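Local coordinates for trans-4-hydroxy-L-proline dehydratase (PDB 6VXC), which catalyses, as a glycyl radical enzyme, the dehydration of trans-4-hydroxy-L-proline to (S)-1-pyrroline-5-carboxylate in the anaerobic degradation of hydroxyproline, at residues Leu477-Tyr485 and Ile493-Arg501; Lys696-Val706 and Glu800-Phe809. One frame throughout, in Å; residues are numbered along the deposited sequence.

Two ways of securing the chain where it leaves a helix appear here, one between neighbours in sequence and one across a long span. Interaction 1 ties the end of helix 473-481 to the loop that follows only eight residues later, within the pyruvate formate-lyase-like part of the chain and away from the annotated sites. Interaction 2 bridges 94 residues and fastens the C-terminal tail inside the glycine-radical domain, which carries Gly785, the residue that becomes the glycyl radical, a modification absent from this structure. The two contacts do not touch: their centres lie 32 Å apart and their nearest atoms about 15 Å. Interaction 2 is nearer the chemistry, the side chain of Arg804 being about 11 Å from that of Cys454, the probable cysteine radical site.

Interaction 1: residues Leu477-Tyr485 and Ile493-Arg501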
# COMPACT_ATOMS: atom_id res chain seq x y z
N LEU A 477 -12.07 18.04 -13.71
CA LEU A 477 -12.00 19.19 -14.61
C LEU A 477 -12.72 18.88 -15.92
O LEU A 477 -13.44 19.72 -16.46
CB LEU A 477 -10.55 19.61 -14.87
CG LEU A 477 -10.35 20.79 -15.84
CD1 LEU A 477 -11.00 22.08 -15.32
CD2 LEU A 477 -8.89 21.05 -16.13
N GLU A 478 -12.55 17.66 -16.44
CA GLU A 478 -13.24 17.30 -17.67
C GLU A 478 -14.75 17.46 -17.53
O GLU A 478 -15.39 18.09 -18.37
CB GLU A 478 -12.89 15.87 -18.08
CG GLU A 478 -13.49 15.41 -19.41
CD GLU A 478 -12.99 14.03 -19.85
OE1 GLU A 478 -13.33 13.03 -19.19
OE2 GLU A 478 -12.25 13.95 -20.85
N LEU A 479 -15.31 16.98 -16.41
CA LEU A 479 -16.74 17.17 -16.16
C LEU A 479 -17.08 18.65 -16.12
O LEU A 479 -18.09 19.07 -16.69
CB LEU A 479 -17.16 16.50 -14.84
CG LEU A 479 -17.10 14.97 -14.67
CD1 LEU A 479 -17.71 14.58 -13.31
CD2 LEU A 479 -17.78 14.23 -15.81
N THR A 480 -16.25 19.46 -15.44
CA THR A 480 -16.45 20.90 -15.38
C THR A 480 -16.54 21.51 -16.78
O THR A 480 -17.39 22.36 -17.05
CB THR A 480 -15.31 21.58 -14.60
OG1 THR A 480 -15.18 20.98 -13.31
CG2 THR A 480 -15.55 23.09 -14.44
N LEU A 481 -15.60 21.13 -17.66
CA LEU A 481 -15.58 21.67 -19.02
C LEU A 481 -16.72 21.16 -19.89
O LEU A 481 -16.91 21.68 -20.99
CB LEU A 481 -14.23 21.37 -19.68
CG LEU A 481 -13.01 22.02 -19.00
CD1 LEU A 481 -11.71 21.59 -19.66
CD2 LEU A 481 -13.13 23.52 -19.01
N ASN A 482 -17.48 20.17 -19.42
CA ASN A 482 -18.61 19.60 -20.15
C ASN A 482 -19.92 19.74 -19.37
O ASN A 482 -20.88 19.03 -19.67
CB ASN A 482 -18.33 18.13 -20.47
CG ASN A 482 -17.31 17.96 -21.61
OD1 ASN A 482 -17.68 17.92 -22.78
ND2 ASN A 482 -16.03 17.88 -21.26
N ASN A 483 -19.98 20.65 -18.40
CA ASN A 483 -21.21 20.94 -17.67
C ASN A 483 -21.77 19.68 -17.00
O ASN A 483 -22.98 19.42 -17.02
CB ASN A 483 -22.24 21.59 -18.60
CG ASN A 483 -23.36 22.32 -17.86
OD1 ASN A 483 -23.24 22.67 -16.69
ND2 ASN A 483 -24.42 22.61 -18.59
N GLY A 484 -20.88 18.88 -16.43
CA GLY A 484 -21.26 17.68 -15.72
C GLY A 484 -21.38 16.46 -16.58
O GLY A 484 -21.54 15.35 -16.05
N TYR A 485 -21.32 16.62 -17.89
CA TYR A 485 -21.43 15.50 -18.82
C TYR A 485 -20.07 14.86 -19.01
O TYR A 485 -19.05 15.55 -19.11
CB TYR A 485 -21.99 16.01 -20.15
CG TYR A 485 -22.20 14.97 -21.22
CD1 TYR A 485 -23.27 14.09 -21.16
CD2 TYR A 485 -21.36 14.90 -22.32
CE1 TYR A 485 -23.49 13.16 -22.15
CE2 TYR A 485 -21.57 13.98 -23.32
CZ TYR A 485 -22.63 13.11 -23.22
OH TYR A 485 -22.85 12.19 -24.21
N ILE A 493 -22.64 12.61 -15.34
CA ILE A 493 -22.00 12.07 -14.15
C ILE A 493 -21.92 13.10 -13.03
O ILE A 493 -22.14 12.78 -11.87
CB ILE A 493 -20.60 11.50 -14.50
CG1 ILE A 493 -20.73 10.33 -15.49
CG2 ILE A 493 -19.79 11.14 -13.25
CD1 ILE A 493 -21.55 9.18 -14.96
N GLY A 494 -21.65 14.35 -13.38
CA GLY A 494 -21.56 15.44 -12.44
C GLY A 494 -22.80 16.31 -12.40
O GLY A 494 -23.90 15.88 -12.77
N ILE A 495 -22.62 17.54 -11.94
CA ILE A 495 -23.71 18.51 -11.81
C ILE A 495 -23.56 19.59 -12.88
O ILE A 495 -22.53 19.71 -13.52
CB ILE A 495 -23.77 19.14 -10.40
CG1 ILE A 495 -22.40 19.69 -10.00
CG2 ILE A 495 -24.23 18.11 -9.39
CD1 ILE A 495 -22.40 20.55 -8.75
N GLU A 496 -24.62 20.39 -13.05
CA GLU A 496 -24.62 21.47 -14.05
C GLU A 496 -24.01 22.73 -13.45
O GLU A 496 -24.69 23.52 -12.82
CB GLU A 496 -26.03 21.75 -14.56
CG GLU A 496 -26.59 20.69 -15.48
CD GLU A 496 -28.01 21.00 -15.97
OE1 GLU A 496 -28.44 22.18 -15.88
OE2 GLU A 496 -28.69 20.06 -16.43
N THR A 497 -22.71 22.93 -13.67
CA THR A 497 -22.06 24.14 -13.18
C THR A 497 -22.02 25.27 -14.21
O THR A 497 -21.53 26.36 -13.89
CB THR A 497 -20.65 23.82 -12.67
OG1 THR A 497 -19.97 22.95 -13.58
CG2 THR A 497 -20.72 23.14 -11.30
N GLY A 498 -22.51 25.04 -15.41
CA GLY A 498 -22.60 26.08 -16.42
C GLY A 498 -21.87 25.70 -17.69
O GLY A 498 -20.99 24.83 -17.68
N ASP A 499 -22.29 26.29 -18.80
CA ASP A 499 -21.56 26.18 -20.06
C ASP A 499 -20.24 26.92 -19.93
O ASP A 499 -20.25 28.13 -19.71
CB ASP A 499 -22.40 26.75 -21.20
CG ASP A 499 -21.76 26.54 -22.56
OD1 ASP A 499 -20.52 26.60 -22.66
OD2 ASP A 499 -22.50 26.29 -23.54
N PRO A 500 -19.09 26.26 -20.08
CA PRO A 500 -17.81 26.95 -19.88
C PRO A 500 -17.58 28.13 -20.82
O PRO A 500 -16.81 29.03 -20.48
CB PRO A 500 -16.76 25.86 -20.14
CG PRO A 500 -17.49 24.58 -20.17
CD PRO A 500 -18.90 24.88 -20.55
N ARG A 501 -18.22 28.13 -21.99
CA ARG A 501 -18.10 29.27 -22.90
C ARG A 501 -18.65 30.55 -22.30
O ARG A 501 -18.30 31.64 -22.76
CB ARG A 501 -18.81 28.95 -24.22
CG ARG A 501 -18.27 27.71 -24.94
CD ARG A 501 -19.30 27.16 -25.91
NE ARG A 501 -18.85 25.93 -26.55
CZ ARG A 501 -19.03 24.72 -26.03
NH1 ARG A 501 -18.60 23.63 -26.68
NH2 ARG A 501 -19.64 24.59 -24.86
O HOH W 1 -19.19 23.98 -15.78
O HOH W 2 -19.24 22.10 -22.77
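Asn483 reaches into the 493-501 loop from the end of helix 473-481, where it is the C-prime residue of a Schellman motif. Its CG lies opposite the backbone N (chi1 -162°), which brings OD1 to Gly498 N at 2.8 Å; this donor sits 45° out of the carbonyl plane of the amide. Next along the chain, Gly484 O is gripped twice, by Ile493 N almost in line with its C=O and by Gly494 N in the carbonyl plane, on a lone pair, at 2.9 Å. A closely fitted backbone lies beside these bonds, with Gly484 CA only 3.3 Å from Ile495 O in a CA-H...O contact.

On one flank Leu479 CD1 meets Ile493 CG2 at 4.0 Å; on the other, the Pro500 ring sets CG against the carbonyl oxygen of Leu481. A water joins Thr480 O, Gly498 O and Thr497 OG1; the same Thr497 hydroxyl also bonds Gln516 of helix 506-538. Farther out, helix 597-605 packs on Pro500 through Met597 and Leu601, while Asp598 pairs with Arg501.

The turn that presents Asn483 and Gly484 is type I', and the positive phi of both residues lets the chain leave the helix here. Behind it, Leu479 O accepts Gly484 N at 2.8 Å and Asn482 N at 3.0 Å, from opposite faces of its carbonyl plane.

Interaction 2: residues Lys696-Val706 and Glu800-Phe809; sequences KGGDTNGPTAV and EIIGRTEQTF
Lys696 and Glu800 cross at about a right angle, and their meeting opens a salt-bridge network at the end of the last helix, 795-803. The contact lies in the glycine-radical domain and fastens the chain's C-terminal end to the loop leading into helix 703-711. The lysine chain, bent at chi2 and chi4, passes CD close to Gly803 O and brings NZ to Glu800 OE1 at 2.7 Å, on the anti side of the carboxylate. Arg804 takes the syn side of that carboxylate: side-on, NE bonds OE1 and NH2 bonds OE2, both oxygens lying near the guanidinium plane. Ile801 CG1 lies above one guanidinium face, offset toward its rim. Outside the two segments, His668 also bonds OE2, and Arg804 reaches Val783 O.

Farther along, Asp699 of the 696-702 loop and Thr805 of the tail reach toward each other from opposite directions, and the threonine hydroxyl donates to Asp699 OD1 over 2.6 Å. With chi1 at 55°, CG of Asp699 sits between the backbone N and the carbonyl carbon, which aims the carboxylate at the tail. Its plane stands 85° from the Gln807 amide, whose NE2 lies 2.9 Å from Asp699 OD2 and donates to Gln725 in strand 724-726. The glutamine slides past Pro703 in the opposite direction, while Pro703 CD rests 3.2 Å from Thr808 O. Water bridges Gln807 OE1 to Gly702 N, and another links Gly697 N with Gly803 O and Thr805 OG1.

The tail is thus held by charge at one end and by a hydroxyl-carboxylate hydrogen bond and bridging waters farther on; two cationic groups converging on Glu800 OE1 would probably favour its ionised form.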
# COMPACT_ATOMS: atom_id res chain seq x y z
N LYS A 696 4.15 14.60 -18.41
CA LYS A 696 5.10 14.14 -19.43
C LYS A 696 5.63 15.33 -20.23
O LYS A 696 4.85 16.08 -20.82
CB LYS A 696 4.43 13.13 -20.34
CG LYS A 696 4.07 11.84 -19.63
CD LYS A 696 5.33 11.14 -19.14
CE LYS A 696 5.03 9.87 -18.34
NZ LYS A 696 4.61 10.20 -16.95
N GLY A 697 6.95 15.47 -20.25
CA GLY A 697 7.57 16.59 -20.92
C GLY A 697 7.40 17.93 -20.25
O GLY A 697 7.81 18.94 -20.81
N GLY A 698 6.84 17.97 -19.04
CA GLY A 698 6.54 19.24 -18.41
C GLY A 698 7.73 19.94 -17.79
O GLY A 698 7.85 21.16 -17.87
N ASP A 699 8.63 19.19 -17.17
CA ASP A 699 9.76 19.75 -16.45
C ASP A 699 10.96 19.80 -17.39
O ASP A 699 11.48 18.77 -17.81
CB ASP A 699 10.05 18.91 -15.20
CG ASP A 699 10.27 17.44 -15.51
OD1 ASP A 699 9.47 16.84 -16.26
OD2 ASP A 699 11.23 16.86 -14.99
N THR A 700 11.41 21.00 -17.72
CA THR A 700 12.53 21.16 -18.63
C THR A 700 13.69 21.92 -18.00
O THR A 700 14.56 22.41 -18.70
CB THR A 700 12.10 21.89 -19.91
OG1 THR A 700 11.48 23.14 -19.56
CG2 THR A 700 11.15 21.02 -20.73
N ASN A 701 13.70 22.03 -16.68
CA ASN A 701 14.69 22.84 -16.00
C ASN A 701 15.50 22.06 -14.97
O ASN A 701 16.19 22.68 -14.15
CB ASN A 701 14.00 24.06 -15.37
CG ASN A 701 13.67 25.13 -16.41
OD1 ASN A 701 14.53 25.93 -16.74
ND2 ASN A 701 12.46 25.12 -16.93
N GLY A 702 15.47 20.74 -15.01
CA GLY A 702 16.31 19.93 -14.15
C GLY A 702 15.64 19.53 -12.85
O GLY A 702 14.57 20.04 -12.50
N PRO A 703 16.28 18.63 -12.09
CA PRO A 703 15.62 18.07 -10.90
C PRO A 703 15.54 19.03 -9.72
O PRO A 703 14.66 18.87 -8.86
CB PRO A 703 16.47 16.84 -10.57
CG PRO A 703 17.85 17.21 -11.13
CD PRO A 703 17.59 18.02 -12.36
N THR A 704 16.47 19.98 -9.61
CA THR A 704 16.34 20.95 -8.53
C THR A 704 15.09 21.81 -8.72
O THR A 704 14.37 22.08 -7.75
CB THR A 704 17.60 21.81 -8.44
OG1 THR A 704 18.68 20.99 -8.03
CG2 THR A 704 17.41 22.93 -7.42
N ALA A 705 14.78 22.17 -9.96
CA ALA A 705 13.57 22.95 -10.20
C ALA A 705 12.33 22.15 -9.82
O ALA A 705 11.38 22.72 -9.27
CB ALA A 705 13.49 23.41 -11.65
N VAL A 706 12.31 20.84 -10.06
CA VAL A 706 11.08 20.11 -9.73
C VAL A 706 10.94 19.93 -8.21
O VAL A 706 9.83 20.05 -7.69
CB VAL A 706 10.93 18.76 -10.49
CG1 VAL A 706 11.92 18.56 -11.62
CG2 VAL A 706 10.83 17.59 -9.55
N GLU A 800 4.59 4.70 -19.99
CA GLU A 800 4.54 5.82 -19.05
C GLU A 800 5.89 5.98 -18.36
O GLU A 800 6.47 7.07 -18.35
CB GLU A 800 3.41 5.58 -18.03
CG GLU A 800 3.09 6.76 -17.10
CD GLU A 800 4.00 6.81 -15.85
OE1 GLU A 800 4.78 7.77 -15.72
OE2 GLU A 800 3.92 5.90 -15.01
N ILE A 801 6.45 4.87 -17.88
CA ILE A 801 7.74 4.90 -17.18
C ILE A 801 8.86 5.39 -18.10
O ILE A 801 9.69 6.22 -17.71
CB ILE A 801 8.06 3.51 -16.60
CG1 ILE A 801 7.06 3.17 -15.48
CG2 ILE A 801 9.55 3.41 -16.15
CD1 ILE A 801 7.03 1.73 -15.10
N ILE A 802 8.88 4.89 -19.33
CA ILE A 802 9.90 5.29 -20.30
C ILE A 802 9.81 6.78 -20.62
O ILE A 802 10.82 7.41 -20.95
CB ILE A 802 9.77 4.45 -21.58
CG1 ILE A 802 10.10 2.98 -21.30
CG2 ILE A 802 10.66 5.03 -22.67
CD1 ILE A 802 9.71 2.01 -22.42
N GLY A 803 8.60 7.34 -20.60
CA GLY A 803 8.39 8.74 -20.89
C GLY A 803 8.72 9.69 -19.77
O GLY A 803 8.73 10.90 -20.00
N ARG A 804 9.02 9.18 -18.57
CA ARG A 804 9.37 10.06 -17.47
C ARG A 804 10.67 10.79 -17.79
O ARG A 804 11.52 10.29 -18.52
CB ARG A 804 9.47 9.28 -16.15
CG ARG A 804 8.15 8.66 -15.70
CD ARG A 804 8.32 7.82 -14.44
NE ARG A 804 7.13 7.06 -14.09
CZ ARG A 804 7.06 6.20 -13.07
NH1 ARG A 804 8.12 5.99 -12.29
NH2 ARG A 804 5.93 5.55 -12.82
N THR A 805 10.81 12.01 -17.27
CA THR A 805 11.92 12.86 -17.66
C THR A 805 13.25 12.28 -17.20
O THR A 805 13.41 11.92 -16.04
CB THR A 805 11.72 14.26 -17.08
OG1 THR A 805 10.43 14.73 -17.48
CG2 THR A 805 12.80 15.22 -17.62
N GLU A 806 14.21 12.16 -18.12
CA GLU A 806 15.53 11.67 -17.75
C GLU A 806 16.34 12.86 -17.24
O GLU A 806 16.74 13.72 -18.02
CB GLU A 806 16.22 10.96 -18.92
CG GLU A 806 17.53 10.24 -18.52
CD GLU A 806 18.15 9.42 -19.66
OE1 GLU A 806 18.13 8.16 -19.60
OE2 GLU A 806 18.67 10.03 -20.61
N GLN A 807 16.55 12.94 -15.93
CA GLN A 807 17.19 14.11 -15.35
C GLN A 807 18.71 14.00 -15.42
O GLN A 807 19.28 12.91 -15.41
CB GLN A 807 16.77 14.31 -13.89
CG GLN A 807 15.25 14.42 -13.70
CD GLN A 807 14.67 15.76 -14.12
OE1 GLN A 807 15.19 16.43 -15.03
NE2 GLN A 807 13.60 16.16 -13.46
N THR A 808 19.36 15.16 -15.48
CA THR A 808 20.80 15.26 -15.30
C THR A 808 21.09 16.23 -14.16
O THR A 808 20.28 17.10 -13.83
CB THR A 808 21.49 15.73 -16.59
OG1 THR A 808 21.02 17.03 -16.93
CG2 THR A 808 21.21 14.79 -17.74
N PHE A 809 22.24 16.04 -13.52
CA PHE A 809 22.74 17.04 -12.59
C PHE A 809 23.61 18.05 -13.35
O PHE A 809 23.66 19.24 -13.02
CB PHE A 809 23.52 16.40 -11.45
CG PHE A 809 22.68 15.56 -10.54
CD1 PHE A 809 21.76 16.16 -9.72
CD2 PHE A 809 22.86 14.20 -10.46
CE1 PHE A 809 20.99 15.42 -8.87
CE2 PHE A 809 22.10 13.44 -9.59
CZ PHE A 809 21.15 14.06 -8.80
OXT PHE A 809 24.31 17.68 -14.30
O HOH W 3 8.41 13.38 -18.75
O HOH W 4 14.04 18.72 -16.38
O HOH W 5 10.43 16.74 -19.59